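Local coordinates for protein CsoZ (Staphylococcus aureus, PDB 6FF1) that probably acts as a metallochaperone in copper homeostasis, a small protein built on the heavy-metal-associated domain fold, at residues 21-33 with 46-60. Residues are numbered along the deposited sequence; the frame is centred on the assembly and turned at random.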
ATOM      1  N   LEU A  21      -5.467  -5.300  -2.641  1.00 12.69           N
ATOM      2  CA  LEU A  21      -4.791  -4.077  -2.283  1.00 12.33           C
ATOM      3  C   LEU A  21      -3.491  -3.944  -3.031  1.00 12.53           C
ATOM      4  O   LEU A  21      -3.114  -2.843  -3.486  1.00 13.61           O
ATOM      5  CB  LEU A  21      -4.575  -4.041  -0.784  1.00 13.28           C
ATOM      6  CG  LEU A  21      -3.917  -2.778  -0.256  1.00 12.96           C
ATOM      7  CD1 LEU A  21      -4.765  -1.555  -0.529  1.00 12.99           C
ATOM      8  CD2 LEU A  21      -3.633  -2.914   1.223  1.00 13.77           C
ATOM      9  N   THR A  22      -2.771  -5.056  -3.224  1.00 12.78           N
ATOM     10  CA  THR A  22      -1.566  -5.015  -3.997  1.00 12.68           C
ATOM     11  C   THR A  22      -1.839  -4.479  -5.391  1.00 13.17           C
ATOM     12  O   THR A  22      -1.084  -3.648  -5.909  1.00 14.58           O
ATOM     13  CB  THR A  22      -0.878  -6.372  -4.052  1.00 14.65           C
ATOM     14  OG1 THR A  22      -0.540  -6.786  -2.713  1.00 14.83           O
ATOM     15  CG2 THR A  22       0.360  -6.325  -4.855  1.00 16.02           C
ATOM     16  N   GLU A  23      -2.850  -5.017  -6.043  1.00 13.57           N
ATOM     17  CA  GLU A  23      -3.164  -4.598  -7.393  1.00 15.79           C
ATOM     18  C   GLU A  23      -3.582  -3.135  -7.457  1.00 14.10           C
ATOM     19  O   GLU A  23      -3.103  -2.407  -8.320  1.00 14.74           O
ATOM     20  CB  GLU A  23      -4.270  -5.523  -7.972  1.00 17.79           C
ATOM     21  CG  GLU A  23      -4.613  -5.204  -9.387  1.00 22.75           C
ATOM     22  CD  GLU A  23      -3.696  -5.856 -10.439  1.00 40.46           C
ATOM     23  OE1 GLU A  23      -2.564  -6.275 -10.097  1.00 51.68           O
ATOM     24  OE2 GLU A  23      -4.123  -5.963 -11.623  1.00 63.41           O
ATOM     25  N   ARG A  24      -4.456  -2.726  -6.566  1.00 13.08           N
ATOM     26  CA  ARG A  24      -4.932  -1.358  -6.536  1.00 13.25           C
ATOM     27  C   ARG A  24      -3.784  -0.373  -6.310  1.00 13.49           C
ATOM     28  O   ARG A  24      -3.705   0.646  -7.016  1.00 15.07           O
ATOM     29  CB  ARG A  24      -6.035  -1.150  -5.542  1.00 15.58           C
ATOM     30  CG  ARG A  24      -7.337  -1.811  -5.923  1.00 18.80           C
ATOM     31  CD  ARG A  24      -8.128  -0.906  -6.848  1.00 21.94           C
ATOM     32  NE  ARG A  24      -8.486   0.351  -6.253  1.00 26.33           N
ATOM     33  CZ  ARG A  24      -9.073   1.338  -6.880  1.00 27.15           C
ATOM     34  NH1 ARG A  24      -9.503   1.178  -8.129  1.00 36.37           N
ATOM     35  NH2 ARG A  24      -9.333   2.485  -6.278  1.00 35.39           N
ATOM     36  N   ILE A  25      -2.917  -0.640  -5.337  1.00 11.72           N
ATOM     37  CA  ILE A  25      -1.817   0.246  -5.130  1.00 12.24           C
ATOM     38  C   ILE A  25      -0.855   0.187  -6.306  1.00 12.16           C
ATOM     39  O   ILE A  25      -0.415   1.239  -6.841  1.00 12.64           O
ATOM     40  CB  ILE A  25      -1.094  -0.062  -3.831  1.00 12.46           C
ATOM     41  CG1 ILE A  25      -2.022   0.185  -2.637  1.00 12.29           C
ATOM     42  CG2 ILE A  25       0.175   0.753  -3.733  1.00 13.55           C
ATOM     43  CD1 ILE A  25      -1.391  -0.231  -1.315  1.00 13.44           C
ATOM     44  N   SER A  26      -0.521  -0.990  -6.796  1.00 11.93           N
ATOM     45  CA  SER A  26       0.451  -1.136  -7.851  1.00 12.53           C
ATOM     46  C   SER A  26       0.011  -0.386  -9.106  1.00 12.54           C
ATOM     47  O   SER A  26       0.842   0.113  -9.827  1.00 13.47           O
ATOM     48  CB  SER A  26       0.617  -2.601  -8.276  1.00 14.24           C
ATOM     49  OG  SER A  26       1.256  -3.312  -7.251  1.00 16.15           O
ATOM     50  N   ASN A  27      -1.255  -0.389  -9.383  1.00 11.87           N
ATOM     51  CA  ASN A  27      -1.784   0.218 -10.593  1.00 14.27           C
ATOM     52  C   ASN A  27      -1.986   1.707 -10.553  1.00 14.05           C
ATOM     53  O   ASN A  27      -2.284   2.333 -11.581  1.00 15.52           O
ATOM     54  CB  ASN A  27      -3.044  -0.490 -11.069  1.00 14.76           C
ATOM     55  CG  ASN A  27      -2.736  -1.934 -11.560  1.00 16.18           C
ATOM     56  OD1 ASN A  27      -1.592  -2.305 -11.765  1.00 18.74           O
ATOM     57  ND2 ASN A  27      -3.761  -2.704 -11.668  1.00 20.01           N
ATOM     58  N   MET A  28      -1.742   2.313  -9.385  1.00 12.41           N
ATOM     59  CA  MET A  28      -1.684   3.749  -9.340  1.00 12.72           C
ATOM     60  C   MET A  28      -0.512   4.220 -10.181  1.00 12.65           C
ATOM     61  O   MET A  28       0.578   3.672 -10.127  1.00 12.56           O
ATOM     62  CB  MET A  28      -1.492   4.213  -7.895  1.00 13.84           C
ATOM     63  CG  MET A  28      -2.661   3.905  -7.035  1.00 14.94           C
ATOM     64  SD  MET A  28      -2.297   4.293  -5.296  1.00 16.65           S
ATOM     65  CE  MET A  28      -2.185   5.985  -5.319  1.00 22.12           C
ATOM     66  N   ILE A  29      -0.755   5.262 -10.989  1.00 12.90           N
ATOM     67  CA  ILE A  29       0.330   5.807 -11.778  1.00 13.02           C
ATOM     68  C   ILE A  29       1.443   6.303 -10.874  1.00 12.40           C
ATOM     69  O   ILE A  29       1.173   7.018  -9.925  1.00 13.95           O
ATOM     70  CB  ILE A  29      -0.123   6.888 -12.730  1.00 14.67           C
ATOM     71  CG1 ILE A  29      -1.176   6.339 -13.683  1.00 17.25           C
ATOM     72  CG2 ILE A  29       1.082   7.454 -13.483  1.00 14.58           C
ATOM     73  CD1 ILE A  29      -0.702   5.308 -14.636  1.00 19.35           C
ATOM     74  N   GLY A  30       2.674   5.889 -11.147  1.00 12.05           N
ATOM     75  CA  GLY A  30       3.817   6.262 -10.334  1.00 12.36           C
ATOM     76  C   GLY A  30       4.217   5.252  -9.302  1.00 12.08           C
ATOM     77  O   GLY A  30       5.290   5.377  -8.731  1.00 13.10           O
ATOM     78  N   VAL A  31       3.327   4.279  -9.035  1.00 11.61           N
ATOM     79  CA  VAL A  31       3.686   3.228  -8.074  1.00 11.13           C
ATOM     80  C   VAL A  31       4.301   2.065  -8.845  1.00 11.58           C
ATOM     81  O   VAL A  31       3.650   1.503  -9.715  1.00 12.66           O
ATOM     82  CB  VAL A  31       2.480   2.741  -7.270  1.00 11.55           C
ATOM     83  CG1 VAL A  31       2.939   1.596  -6.369  1.00 13.18           C
ATOM     84  CG2 VAL A  31       1.899   3.890  -6.443  1.00 12.91           C
ATOM     85  N   HIS A  32       5.510   1.713  -8.467  0.50 11.19           N
ATOM     86  CA  HIS A  32       6.219   0.657  -9.149  0.50 12.44           C
ATOM     87  C   HIS A  32       6.145  -0.560  -8.178  0.50 13.07           C
ATOM     88  O   HIS A  32       5.144  -1.203  -8.051  0.50 16.45           O
ATOM     89  CB  HIS A  32       7.583   1.178  -9.586  0.50 13.89           C
ATOM     90  CG  HIS A  32       7.502   2.476 -10.337  0.50 12.96           C
ATOM     91  ND1 HIS A  32       6.599   2.683 -11.353  0.50 12.88           N
ATOM     92  CD2 HIS A  32       8.168   3.636 -10.187  0.50 14.55           C
ATOM     93  CE1 HIS A  32       6.724   3.913 -11.809  0.50 13.12           C
ATOM     94  NE2 HIS A  32       7.687   4.510 -11.137  0.50 14.29           N
ATOM     95  N   GLN A  33       7.114  -0.791  -7.417  1.00 17.28           N
ATOM     96  CA  GLN A  33       7.216  -2.008  -6.620  1.00 17.05           C
ATOM     97  C   GLN A  33       6.242  -1.921  -5.433  1.00 16.04           C
ATOM     98  O   GLN A  33       6.175  -0.898  -4.738  1.00 16.68           O
ATOM     99  CB  GLN A  33       8.655  -2.217  -6.180  1.00 20.66           C
ATOM    100  CG  GLN A  33       9.663  -2.511  -7.324  1.00 25.81           C
ATOM    101  CD  GLN A  33      10.485  -1.326  -7.771  1.00 27.98           C
ATOM    102  OE1 GLN A  33       9.972  -0.232  -7.875  1.00 26.96           O
ATOM    103  NE2 GLN A  33      11.754  -1.532  -8.044  1.00 37.94           N
ATOM    104  N   SER A  46       7.473   1.485  -3.624  1.00 12.71           N
ATOM    105  CA  SER A  46       8.360   2.396  -4.322  1.00 12.83           C
ATOM    106  C   SER A  46       7.539   3.168  -5.325  1.00 12.07           C
ATOM    107  O   SER A  46       6.738   2.598  -6.084  1.00 13.45           O
ATOM    108  CB  SER A  46       9.458   1.646  -5.059  1.00 17.07           C
ATOM    109  OG  SER A  46      10.224   0.943  -4.144  1.00 22.99           O
ATOM    110  N   TYR A  47       7.663   4.499  -5.279  1.00 12.34           N
ATOM    111  CA  TYR A  47       6.742   5.307  -6.038  1.00 13.80           C
ATOM    112  C   TYR A  47       7.340   6.685  -6.334  1.00 13.44           C
ATOM    113  O   TYR A  47       8.270   7.134  -5.693  1.00 16.37           O
ATOM    114  CB  TYR A  47       5.439   5.525  -5.248  1.00 13.22           C
ATOM    115  CG  TYR A  47       5.620   6.242  -3.944  1.00 12.87           C
ATOM    116  CD1 TYR A  47       5.951   5.554  -2.826  1.00 14.11           C
ATOM    117  CD2 TYR A  47       5.536   7.621  -3.842  1.00 14.25           C
ATOM    118  CE1 TYR A  47       6.235   6.199  -1.622  1.00 15.26           C
ATOM    119  CE2 TYR A  47       5.784   8.248  -2.663  1.00 15.17           C
ATOM    120  CZ  TYR A  47       6.108   7.543  -1.548  1.00 15.28           C
ATOM    121  OH  TYR A  47       6.351   8.239  -0.367  1.00 17.55           O
ATOM    122  N   GLU A  48       6.748   7.326  -7.303  1.00 13.46           N
ATOM    123  CA  GLU A  48       7.087   8.678  -7.703  1.00 13.31           C
ATOM    124  C   GLU A  48       5.843   9.420  -8.104  1.00 14.88           C
ATOM    125  O   GLU A  48       4.818   8.823  -8.468  1.00 13.37           O
ATOM    126  CB  GLU A  48       8.082   8.696  -8.850  1.00 15.31           C
ATOM    127  CG  GLU A  48       7.540   8.061 -10.119  1.00 14.13           C
ATOM    128  CD  GLU A  48       8.591   7.975 -11.226  1.00 15.55           C
ATOM    129  OE1 GLU A  48       8.825   6.861 -11.723  1.00 16.46           O
ATOM    130  OE2 GLU A  48       9.184   9.022 -11.613  1.00 18.09           O
ATOM    131  N   THR A  49       5.952  10.772  -8.124  1.00 14.86           N
ATOM    132  CA  THR A  49       4.890  11.645  -8.611  1.00 16.16           C
ATOM    133  C   THR A  49       4.381  11.109  -9.958  1.00 14.02           C
ATOM    134  O   THR A  49       5.204  10.768 -10.795  1.00 15.30           O
ATOM    135  CB  THR A  49       5.438  13.054  -8.775  1.00 18.96           C
ATOM    136  OG1 THR A  49       5.858  13.449  -7.492  1.00 23.70           O
ATOM    137  CG2 THR A  49       4.418  14.014  -9.327  1.00 21.46           C
ATOM    138  N   PRO A  50       3.066  10.974 -10.129  1.00 13.91           N
ATOM    139  CA  PRO A  50       2.004  11.588  -9.324  1.00 15.64           C
ATOM    140  C   PRO A  50       1.567  10.874  -8.052  1.00 16.95           C
ATOM    141  O   PRO A  50       0.690  11.351  -7.328  1.00 20.36           O
ATOM    142  CB  PRO A  50       0.815  11.636 -10.312  1.00 16.80           C
ATOM    143  CG  PRO A  50       1.034  10.440 -11.170  1.00 15.71           C
ATOM    144  CD  PRO A  50       2.526  10.412 -11.380  1.00 15.04           C
ATOM    145  N   ALA A  51       2.110   9.672  -7.850  1.00 14.42           N
ATOM    146  CA  ALA A  51       1.803   8.935  -6.625  1.00 14.47           C
ATOM    147  C   ALA A  51       2.496   9.650  -5.475  1.00 13.36           C
ATOM    148  O   ALA A  51       3.569  10.203  -5.650  1.00 15.09           O
ATOM    149  CB  ALA A  51       2.288   7.484  -6.749  1.00 16.13           C
ATOM    150  N   ASN A  52       1.889   9.585  -4.300  1.00 14.73           N
ATOM    151  CA  ASN A  52       2.517  10.097  -3.127  1.00 14.20           C
ATOM    152  C   ASN A  52       2.021   9.305  -1.951  1.00 13.71           C
ATOM    153  O   ASN A  52       1.094   8.518  -2.071  1.00 13.67           O
ATOM    154  CB  ASN A  52       2.280  11.602  -2.952  1.00 17.26           C
ATOM    155  CG  ASN A  52       0.839  11.961  -3.072  1.00 18.82           C
ATOM    156  OD1 ASN A  52      -0.007  11.583  -2.272  1.00 17.83           O
ATOM    157  ND2 ASN A  52       0.551  12.731  -4.119  1.00 29.47           N
ATOM    158  N   LEU A  53       2.655   9.496  -0.809  1.00 13.32           N
ATOM    159  CA  LEU A  53       2.285   8.677   0.346  1.00 13.28           C
ATOM    160  C   LEU A  53       0.831   8.854   0.656  1.00 13.84           C
ATOM    161  O   LEU A  53       0.106   7.907   0.990  1.00 14.05           O
ATOM    162  CB  LEU A  53       3.168   9.022   1.526  1.00 14.63           C
ATOM    163  CG  LEU A  53       2.961   8.181   2.759  1.00 15.36           C
ATOM    164  CD1 LEU A  53       3.239   6.750   2.484  1.00 16.60           C
ATOM    165  CD2 LEU A  53       3.829   8.678   3.903  1.00 17.92           C
ATOM    166  N   ASN A  54       0.348  10.109   0.653  1.00 12.68           N
ATOM    167  CA  ASN A  54      -1.010  10.331   1.010  1.00 13.60           C
ATOM    168  C   ASN A  54      -2.013   9.594   0.133  1.00 13.11           C
ATOM    169  O   ASN A  54      -3.036   9.094   0.602  1.00 13.90           O
ATOM    170  CB  ASN A  54      -1.357  11.830   1.067  1.00 14.59           C
ATOM    171  CG  ASN A  54      -0.808  12.503   2.300  1.00 18.30           C
ATOM    172  OD1 ASN A  54      -0.211  11.884   3.173  1.00 21.12           O
ATOM    173  ND2 ASN A  54      -0.953  13.823   2.330  1.00 21.65           N
ATOM    174  N   SER A  55      -1.758   9.587  -1.168  1.00 13.99           N
ATOM    175  CA  SER A  55      -2.708   8.929  -2.098  1.00 14.23           C
ATOM    176  C   SER A  55      -2.637   7.390  -1.933  1.00 13.13           C
ATOM    177  O   SER A  55      -3.656   6.743  -2.031  1.00 14.18           O
ATOM    178  CB  SER A  55      -2.468   9.345  -3.555  1.00 17.18           C
ATOM    179  OG  SER A  55      -1.180   8.976  -4.075  1.00 19.04           O
ATOM    180  N   ILE A  56      -1.458   6.855  -1.648  1.00 12.40           N
ATOM    181  CA  ILE A  56      -1.347   5.411  -1.368  1.00 12.45           C
ATOM    182  C   ILE A  56      -2.101   5.062  -0.107  1.00 11.99           C
ATOM    183  O   ILE A  56      -2.851   4.107  -0.023  1.00 13.41           O
ATOM    184  CB  ILE A  56       0.107   5.040  -1.306  1.00 12.42           C
ATOM    185  CG1 ILE A  56       0.768   5.223  -2.656  1.00 13.55           C
ATOM    186  CG2 ILE A  56       0.261   3.600  -0.841  1.00 13.45           C
ATOM    187  CD1 ILE A  56       2.285   5.168  -2.630  1.00 15.03           C
ATOM    188  N   GLU A  57      -1.868   5.887   0.923  1.00 12.39           N
ATOM    189  CA  GLU A  57      -2.569   5.679   2.174  1.00 12.23           C
ATOM    190  C   GLU A  57      -4.078   5.798   2.063  1.00 11.62           C
ATOM    191  O   GLU A  57      -4.810   5.063   2.697  1.00 12.35           O
ATOM    192  CB  GLU A  57      -1.996   6.605   3.258  1.00 12.69           C
ATOM    193  CG  GLU A  57      -0.538   6.211   3.531  1.00 14.84           C
ATOM    194  CD  GLU A  57       0.106   6.977   4.607  1.00 18.34           C
ATOM    195  OE1 GLU A  57      -0.276   8.199   4.767  1.00 18.57           O
ATOM    196  OE2 GLU A  57       0.930   6.355   5.315  1.00 22.31           O
ATOM    197  N   LYS A  58      -4.531   6.722   1.223  1.00 12.55           N
ATOM    198  CA  LYS A  58      -5.944   6.861   1.027  1.00 13.44           C
ATOM    199  C   LYS A  58      -6.531   5.562   0.461  1.00 14.08           C
ATOM    200  O   LYS A  58      -7.623   5.165   0.840  1.00 15.22           O
ATOM    201  CB  LYS A  58      -6.226   8.034   0.109  1.00 14.80           C
ATOM    202  CG  LYS A  58      -7.692   8.177  -0.247  1.00 19.31           C
ATOM    203  CD  LYS A  58      -8.014   9.406  -1.085  1.00 21.87           C
ATOM    204  CE  LYS A  58      -9.518   9.622  -1.211  1.00 30.72           C
ATOM    205  NZ  LYS A  58     -10.190   8.588  -2.013  1.00 39.06           N
ATOM    206  N   GLU A  59      -5.829   4.928  -0.461  1.00 13.56           N
ATOM    207  CA  GLU A  59      -6.324   3.658  -1.000  1.00 15.31           C
ATOM    208  C   GLU A  59      -6.415   2.586   0.064  1.00 13.20           C
ATOM    209  O   GLU A  59      -7.396   1.833   0.121  1.00 15.00           O
ATOM    210  CB  GLU A  59      -5.453   3.179  -2.133  1.00 14.71           C
ATOM    211  CG  GLU A  59      -5.900   1.862  -2.746  1.00 16.10           C
ATOM    212  CD  GLU A  59      -7.287   1.889  -3.332  1.00 19.13           C
ATOM    213  OE1 GLU A  59      -7.718   2.925  -3.857  1.00 20.74           O
ATOM    214  OE2 GLU A  59      -7.983   0.852  -3.407  1.00 19.56           O
ATOM    215  N   ILE A  60      -5.423   2.563   0.951  1.00 12.50           N
ATOM    216  CA  ILE A  60      -5.467   1.633   2.098  1.00 12.06           C
ATOM    217  C   ILE A  60      -6.697   1.852   2.913  1.00 11.98           C
ATOM    218  O   ILE A  60      -7.391   0.920   3.287  1.00 14.10           O
ATOM    219  CB  ILE A  60      -4.162   1.686   2.848  1.00 12.21           C
ATOM    220  CG1 ILE A  60      -3.020   1.213   1.950  1.00 12.44           C
ATOM    221  CG2 ILE A  60      -4.220   0.896   4.152  1.00 12.99           C
ATOM    222  CD1 ILE A  60      -1.607   1.502   2.508  1.00 11.91           C
TER
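Helices 21-26 and 53-60 run roughly antiparallel (151°) with their axes 10.0 Å apart at closest approach, while Val31 and Tyr47 form a non-hydrogen-bonded pair between the strand that follows the first helix and the antiparallel strand that precedes the second. Backbone bonds from Glu48 N to Gly30 O, His32 N to Ser46 O and Ser46 N to Gln33 O join the strand ends. Between the helices, Ile25 crosses Ile56 at about a right angle and sends CD1 to within 3.9 Å of Ile60 CG1. Val31 CG2 and Ile56 CD1 meet tip to tip, and Ile56 CD1 also lies over one face of the Tyr47 ring, offset toward its rim. A bend at the end of the Met28 chain (chi3 68°) brings CE to 3.4 Å from Ser55 OG and against Ile56. Arg24 grips Glu59 side-on in a salt bridge: NE gives an almost straight bond to OE2 (2.9 Å), which it meets from above the carboxylate plane, and NH2 reaches OE1 on its syn side, tilted out of that plane, in a less straight bond. In one of two His32 conformers, NE2 donates to the anti lone pair of Glu48 OE1 at 2.7 Å, the carboxylate nearly perpendicular to the ring, and Gly30 O sits over the ring's face. Gly30, third in the type II turn from Met28 to Val31, takes a positive phi (97°) and lies close against Glu48, where a CB would run into Glu48 O; Ile29 packs CG2 on Pro50 CG. This is the ferredoxin-like βαββαβ fold: both helices lie on one face of the four-stranded sheet, where Ile25 touches Val34 of strand 31-36, Ile56 touches Ile7 of strand 3-10, and Ile60 reaches Ile67 of strand 66-68.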